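Local coordinates for hypothetical protein TTMA177 (Thermus thermophilus phage TMA, PDB 2ZDJ) that is of unknown function but adopts a small cystatin-like alpha-and-beta fold, an antiparallel sheet with one helix against it, at residues R4-Q18 / A38-W52. Residues are numbered along the deposited sequence; the frame is centred on the assembly and turned at random.
Sequences RKLVKDFGDDYTLIQ and ALFVKVGDGDYEEVW
Phe10 lies almost parallel to Phe40 in an offset stack, the ring centroids 4.6 Å apart and the planes only 2° from each other. The pair belongs to an aromatic cluster that illustrates how a small cystatin-like antiparallel sheet can carry such a cluster on one side while its helix, 20-30, packs on the other, where Ile17 and Leu39 meet it. Phe10 meets Phe40 with one face and Lys5 CE with the other, while its edge, led by CZ, points into the face of Trp52 in an edge-to-face pair. Leu16 CD1 covers the face of Phe40 turned from Phe10, 4.0 Å from the Phe40 ring centroid; CG anti to the backbone N (chi1 176°) carries the methyl there. Tyr14 receives Phe10 CD1 over one face and Glu50 OE1 at its edge.

The cluster rests on an antiparallel pairing of 15-17, an outermost strand, with 38-44. Thr15 and Val41 exchange two backbone hydrogen bonds, as do Ile17 and Leu39, and Leu16 faces Phe40 at the non-hydrogen-bonded pair between them. On the helix side, Ile17 CG1 touches Val41 CG2 at 3.9 Å.

Polar groups gather beside the cluster, around Tyr14 OH and Glu50. Lys42 NZ reaches Asp13 OD1 in a salt bridge with a weak hydrogen bond, and a water donates to Asp13 OD1 and accepts a weak bond from Lys42 NZ. Lys5 NZ donates to Tyr14 OH, which itself donates to Glu50 OE1 at 2.7 Å, from the syn side but 31° out of the carboxylate plane. The same oxygen accepts a hydrogen bond from Trp52 NE1 at 3.0 Å through its anti lone pair, the oxygen lying in the indole plane.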
loop_
_atom_site.group_PDB
_atom_site.type_symbol
_atom_site.label_atom_id
_atom_site.label_comp_id
_atom_site.label_asym_id
_atom_site.label_seq_id
_atom_site.Cartn_x
_atom_site.Cartn_y
_atom_site.Cartn_z
ATOM N N ARG A 4 -6.089 8.673 -4.093
ATOM C CA ARG A 4 -6.814 7.435 -4.275
ATOM C C ARG A 4 -6.481 6.854 -5.638
ATOM O O ARG A 4 -6.353 7.587 -6.623
ATOM C CB ARG A 4 -8.319 7.692 -4.166
ATOM C CG ARG A 4 -9.060 6.604 -3.410
ATOM C CD ARG A 4 -9.519 7.036 -2.027
ATOM N NE ARG A 4 -8.437 7.606 -1.235
ATOM C CZ ARG A 4 -8.572 8.021 0.019
ATOM N NH1 ARG A 4 -7.530 8.536 0.662
ATOM N NH2 ARG A 4 -9.747 7.913 0.631
ATOM N N LYS A 5 -6.328 5.541 -5.706
ATOM C CA LYS A 5 -6.007 4.940 -6.982
ATOM C C LYS A 5 -6.473 3.506 -7.124
ATOM O O LYS A 5 -6.369 2.696 -6.200
ATOM C CB LYS A 5 -4.502 5.022 -7.254
ATOM C CG LYS A 5 -4.136 4.469 -8.616
ATOM C CD LYS A 5 -2.853 5.060 -9.168
ATOM C CE LYS A 5 -1.622 4.551 -8.467
ATOM N NZ LYS A 5 -0.427 5.183 -9.082
ATOM N N LEU A 6 -6.991 3.210 -8.306
ATOM C CA LEU A 6 -7.482 1.890 -8.610
ATOM C C LEU A 6 -6.314 0.924 -8.687
ATOM O O LEU A 6 -5.276 1.219 -9.296
ATOM C CB LEU A 6 -8.234 1.893 -9.945
ATOM C CG LEU A 6 -9.478 2.774 -10.091
ATOM C CD1 LEU A 6 -9.985 2.710 -11.547
ATOM C CD2 LEU A 6 -10.550 2.304 -9.135
ATOM N N VAL A 7 -6.494 -0.227 -8.058
ATOM C CA VAL A 7 -5.486 -1.276 -8.056
ATOM C C VAL A 7 -4.977 -1.522 -9.483
ATOM O O VAL A 7 -3.770 -1.459 -9.744
ATOM C CB VAL A 7 -6.079 -2.583 -7.477
ATOM C CG1 VAL A 7 -5.178 -3.760 -7.782
ATOM C CG2 VAL A 7 -6.256 -2.442 -5.980
ATOM N N LYS A 8 -5.898 -1.778 -10.409
ATOM C CA LYS A 8 -5.518 -2.048 -11.792
ATOM C C LYS A 8 -4.507 -1.029 -12.309
ATOM O O LYS A 8 -3.739 -1.321 -13.221
ATOM C CB LYS A 8 -6.747 -2.054 -12.711
ATOM C CG LYS A 8 -7.257 -0.674 -13.094
ATOM C CD LYS A 8 -8.308 -0.739 -14.201
ATOM C CE LYS A 8 -8.738 0.660 -14.637
ATOM N NZ LYS A 8 -9.742 0.652 -15.740
ATOM N N ASP A 9 -4.488 0.165 -11.724
ATOM C CA ASP A 9 -3.550 1.177 -12.189
ATOM C C ASP A 9 -2.164 1.179 -11.537
ATOM O O ASP A 9 -1.333 2.024 -11.850
ATOM C CB ASP A 9 -4.195 2.562 -12.110
ATOM C CG ASP A 9 -5.334 2.713 -13.093
ATOM O OD1 ASP A 9 -5.195 2.208 -14.227
ATOM O OD2 ASP A 9 -6.362 3.330 -12.747
ATOM N N PHE A 10 -1.913 0.228 -10.644
ATOM C CA PHE A 10 -0.606 0.109 -10.005
ATOM C C PHE A 10 0.302 -0.727 -10.909
ATOM O O PHE A 10 0.123 -1.938 -11.024
ATOM C CB PHE A 10 -0.742 -0.574 -8.649
ATOM C CG PHE A 10 -1.207 0.341 -7.564
ATOM C CD1 PHE A 10 -0.341 1.277 -7.017
ATOM C CD2 PHE A 10 -2.517 0.291 -7.107
ATOM C CE1 PHE A 10 -0.774 2.150 -6.029
ATOM C CE2 PHE A 10 -2.956 1.162 -6.120
ATOM C CZ PHE A 10 -2.084 2.091 -5.580
ATOM N N GLY A 11 1.275 -0.077 -11.543
ATOM C CA GLY A 11 2.172 -0.791 -12.432
ATOM C C GLY A 11 3.290 -1.557 -11.747
ATOM O O GLY A 11 3.304 -1.703 -10.527
ATOM N N ASP A 12 4.235 -2.036 -12.556
ATOM C CA ASP A 12 5.391 -2.801 -12.097
ATOM C C ASP A 12 6.304 -2.038 -11.144
ATOM O O ASP A 12 7.161 -2.639 -10.508
ATOM C CB ASP A 12 6.246 -3.270 -13.288
ATOM C CG ASP A 12 5.540 -4.295 -14.164
ATOM O OD1 ASP A 12 4.547 -3.936 -14.836
ATOM O OD2 ASP A 12 5.986 -5.463 -14.187
ATOM N N ASP A 13 6.158 -0.720 -11.052
ATOM C CA ASP A 13 7.020 0.006 -10.144
ATOM C C ASP A 13 6.531 -0.134 -8.706
ATOM O O ASP A 13 7.159 0.360 -7.776
ATOM C CB ASP A 13 7.173 1.484 -10.554
ATOM C CG ASP A 13 5.851 2.178 -10.846
ATOM O OD1 ASP A 13 5.812 3.418 -10.695
ATOM O OD2 ASP A 13 4.869 1.511 -11.236
ATOM N N TYR A 14 5.429 -0.857 -8.532
ATOM C CA TYR A 14 4.851 -1.093 -7.207
ATOM C C TYR A 14 4.955 -2.566 -6.817
ATOM O O TYR A 14 5.007 -3.443 -7.677
ATOM C CB TYR A 14 3.371 -0.689 -7.189
ATOM C CG TYR A 14 3.123 0.797 -7.263
ATOM C CD1 TYR A 14 3.029 1.571 -6.102
ATOM C CD2 TYR A 14 2.974 1.429 -8.492
ATOM C CE1 TYR A 14 2.786 2.946 -6.179
ATOM C CE2 TYR A 14 2.736 2.796 -8.577
ATOM C CZ TYR A 14 2.641 3.547 -7.428
ATOM O OH TYR A 14 2.410 4.897 -7.534
ATOM N N THR A 15 4.971 -2.828 -5.515
ATOM C CA THR A 15 5.037 -4.195 -5.000
ATOM C C THR A 15 3.923 -4.431 -3.973
ATOM O O THR A 15 3.651 -3.580 -3.126
ATOM C CB THR A 15 6.392 -4.463 -4.351
ATOM O OG1 THR A 15 7.408 -4.407 -5.357
ATOM C CG2 THR A 15 6.412 -5.831 -3.696
ATOM N N LEU A 16 3.265 -5.582 -4.077
ATOM C CA LEU A 16 2.179 -5.939 -3.179
ATOM C C LEU A 16 2.708 -6.561 -1.897
ATOM O O LEU A 16 3.597 -7.405 -1.933
ATOM C CB LEU A 16 1.233 -6.918 -3.869
ATOM C CG LEU A 16 0.074 -7.476 -3.035
ATOM C CD1 LEU A 16 -0.942 -6.387 -2.772
ATOM C CD2 LEU A 16 -0.584 -8.632 -3.787
ATOM N N ILE A 17 2.168 -6.127 -0.764
ATOM C CA ILE A 17 2.567 -6.654 0.532
ATOM C C ILE A 17 1.298 -7.180 1.190
ATOM O O ILE A 17 0.335 -6.426 1.382
ATOM C CB ILE A 17 3.161 -5.556 1.460
ATOM C CG1 ILE A 17 4.355 -4.865 0.792
ATOM C CG2 ILE A 17 3.556 -6.163 2.789
ATOM C CD1 ILE A 17 5.484 -5.745 0.476
ATOM N N GLN A 18 1.291 -8.469 1.516
ATOM C CA GLN A 18 0.134 -9.085 2.162
ATOM C C GLN A 18 0.454 -9.662 3.534
ATOM O O GLN A 18 -0.435 -9.830 4.355
ATOM C CB GLN A 18 -0.463 -10.184 1.276
ATOM C CG GLN A 18 -1.244 -9.659 0.078
ATOM C CD GLN A 18 -1.802 -10.773 -0.798
ATOM O OE1 GLN A 18 -1.053 -11.580 -1.347
ATOM N NE2 GLN A 18 -3.126 -10.816 -0.936
ATOM N N ALA A 38 -3.672 -5.087 3.125
ATOM C CA ALA A 38 -2.694 -5.318 2.075
ATOM C C ALA A 38 -2.193 -3.953 1.649
ATOM O O ALA A 38 -2.935 -2.963 1.680
ATOM C CB ALA A 38 -3.321 -6.036 0.899
ATOM N N LEU A 39 -0.930 -3.903 1.266
ATOM C CA LEU A 39 -0.324 -2.652 0.852
ATOM C C LEU A 39 0.297 -2.767 -0.521
ATOM O O LEU A 39 0.616 -3.858 -0.986
ATOM C CB LEU A 39 0.764 -2.252 1.844
ATOM C CG LEU A 39 0.368 -2.086 3.315
ATOM C CD1 LEU A 39 1.609 -1.887 4.154
ATOM C CD2 LEU A 39 -0.576 -0.890 3.463
ATOM N N PHE A 40 0.422 -1.623 -1.179
ATOM C CA PHE A 40 1.074 -1.524 -2.467
ATOM C C PHE A 40 2.144 -0.508 -2.111
ATOM O O PHE A 40 1.840 0.612 -1.673
ATOM C CB PHE A 40 0.122 -0.979 -3.532
ATOM C CG PHE A 40 -0.740 -2.034 -4.174
ATOM C CD1 PHE A 40 -0.230 -2.845 -5.179
ATOM C CD2 PHE A 40 -2.062 -2.210 -3.777
ATOM C CE1 PHE A 40 -1.026 -3.820 -5.789
ATOM C CE2 PHE A 40 -2.871 -3.186 -4.380
ATOM C CZ PHE A 40 -2.351 -3.988 -5.386
ATOM N N VAL A 41 3.397 -0.904 -2.251
ATOM C CA VAL A 41 4.474 -0.002 -1.894
ATOM C C VAL A 41 5.422 0.262 -3.048
ATOM O O VAL A 41 5.702 -0.623 -3.857
ATOM C CB VAL A 41 5.319 -0.580 -0.735
ATOM C CG1 VAL A 41 4.474 -0.769 0.513
ATOM C CG2 VAL A 41 5.906 -1.909 -1.160
ATOM N N LYS A 42 5.901 1.494 -3.139
ATOM C CA LYS A 42 6.883 1.813 -4.154
ATOM C C LYS A 42 8.137 2.069 -3.345
ATOM O O LYS A 42 8.164 2.929 -2.461
ATOM C CB LYS A 42 6.510 3.053 -4.957
ATOM C CG LYS A 42 7.696 3.630 -5.737
ATOM C CD LYS A 42 7.299 4.201 -7.091
ATOM C CE LYS A 42 6.206 5.242 -6.987
ATOM N NZ LYS A 42 5.825 5.766 -8.325
ATOM N N VAL A 43 9.170 1.299 -3.636
ATOM C CA VAL A 43 10.429 1.429 -2.934
ATOM C C VAL A 43 11.349 2.327 -3.742
ATOM O O VAL A 43 11.477 2.162 -4.954
ATOM C CB VAL A 43 11.068 0.042 -2.727
ATOM C CG1 VAL A 43 12.423 0.180 -2.040
ATOM C CG2 VAL A 43 10.130 -0.824 -1.882
ATOM N N GLY A 44 11.966 3.295 -3.074
ATOM C CA GLY A 44 12.863 4.198 -3.772
ATOM C C GLY A 44 14.086 4.582 -2.957
ATOM O O GLY A 44 13.954 5.032 -1.822
ATOM N N ASP A 45 15.274 4.410 -3.533
ATOM C CA ASP A 45 16.523 4.771 -2.858
ATOM C C ASP A 45 16.624 4.186 -1.442
ATOM O O ASP A 45 16.867 4.910 -0.468
ATOM C CB ASP A 45 16.665 6.303 -2.785
ATOM C CG ASP A 45 16.873 6.954 -4.157
ATOM O OD1 ASP A 45 16.827 8.204 -4.236
ATOM O OD2 ASP A 45 17.089 6.228 -5.153
ATOM N N GLY A 46 16.431 2.879 -1.326
ATOM C CA GLY A 46 16.531 2.247 -0.021
ATOM C C GLY A 46 15.489 2.626 1.023
ATOM O O GLY A 46 15.678 2.365 2.211
ATOM N N ASP A 47 14.391 3.240 0.600
ATOM C CA ASP A 47 13.335 3.623 1.537
ATOM C C ASP A 47 11.990 3.383 0.851
ATOM O O ASP A 47 11.947 3.015 -0.324
ATOM C CB ASP A 47 13.483 5.102 1.916
ATOM C CG ASP A 47 12.856 5.437 3.264
ATOM O OD1 ASP A 47 12.009 4.664 3.758
ATOM O OD2 ASP A 47 13.208 6.493 3.833
ATOM N N TYR A 48 10.895 3.561 1.583
ATOM C CA TYR A 48 9.563 3.381 1.008
ATOM C C TYR A 48 9.142 4.747 0.487
ATOM O O TYR A 48 8.877 5.652 1.267
ATOM C CB TYR A 48 8.583 2.889 2.079
ATOM C CG TYR A 48 8.814 1.455 2.484
ATOM C CD1 TYR A 48 8.183 0.415 1.807
ATOM C CD2 TYR A 48 9.700 1.132 3.515
ATOM C CE1 TYR A 48 8.425 -0.912 2.137
ATOM C CE2 TYR A 48 9.952 -0.193 3.857
ATOM C CZ TYR A 48 9.315 -1.213 3.163
ATOM O OH TYR A 48 9.581 -2.537 3.465
ATOM N N GLU A 49 9.101 4.902 -0.831
ATOM C CA GLU A 49 8.731 6.176 -1.437
ATOM C C GLU A 49 7.224 6.405 -1.388
ATOM O O GLU A 49 6.754 7.538 -1.261
ATOM C CB GLU A 49 9.212 6.218 -2.884
ATOM C CG GLU A 49 9.054 7.575 -3.546
ATOM C CD GLU A 49 9.910 8.640 -2.893
ATOM O OE1 GLU A 49 11.123 8.393 -2.694
ATOM O OE2 GLU A 49 9.367 9.725 -2.583
ATOM N N GLU A 50 6.464 5.323 -1.509
ATOM C CA GLU A 50 5.017 5.410 -1.451
ATOM C C GLU A 50 4.456 4.188 -0.744
ATOM O O GLU A 50 5.032 3.095 -0.799
ATOM C CB GLU A 50 4.408 5.496 -2.865
ATOM C CG GLU A 50 4.556 6.845 -3.558
ATOM C CD GLU A 50 4.009 6.848 -4.995
ATOM O OE1 GLU A 50 2.911 6.301 -5.243
ATOM O OE2 GLU A 50 4.678 7.412 -5.876
ATOM N N VAL A 51 3.339 4.385 -0.059
ATOM C CA VAL A 51 2.655 3.293 0.610
ATOM C C VAL A 51 1.151 3.520 0.445
ATOM O O VAL A 51 0.620 4.569 0.802
ATOM C CB VAL A 51 3.021 3.213 2.120
ATOM C CG1 VAL A 51 2.247 2.095 2.786
ATOM C CG2 VAL A 51 4.517 2.961 2.278
ATOM N N TRP A 52 0.474 2.537 -0.129
ATOM C CA TRP A 52 -0.968 2.631 -0.333
ATOM C C TRP A 52 -1.639 1.412 0.267
ATOM O O TRP A 52 -1.075 0.320 0.259
ATOM C CB TRP A 52 -1.310 2.628 -1.818
ATOM C CG TRP A 52 -0.750 3.726 -2.621
ATOM C CD1 TRP A 52 0.550 3.887 -3.006
ATOM C CD2 TRP A 52 -1.490 4.774 -3.251
ATOM N NE1 TRP A 52 0.663 4.969 -3.847
ATOM C CE2 TRP A 52 -0.576 5.532 -4.013
ATOM C CE3 TRP A 52 -2.845 5.144 -3.250
ATOM C CZ2 TRP A 52 -0.971 6.645 -4.772
ATOM C CZ3 TRP A 52 -3.241 6.250 -4.005
ATOM C CH2 TRP A 52 -2.303 6.986 -4.757
HETATM O O HOH W 1 9.001 -0.605 -5.901
HETATM O O HOH W 2 4.234 5.603 -11.083
#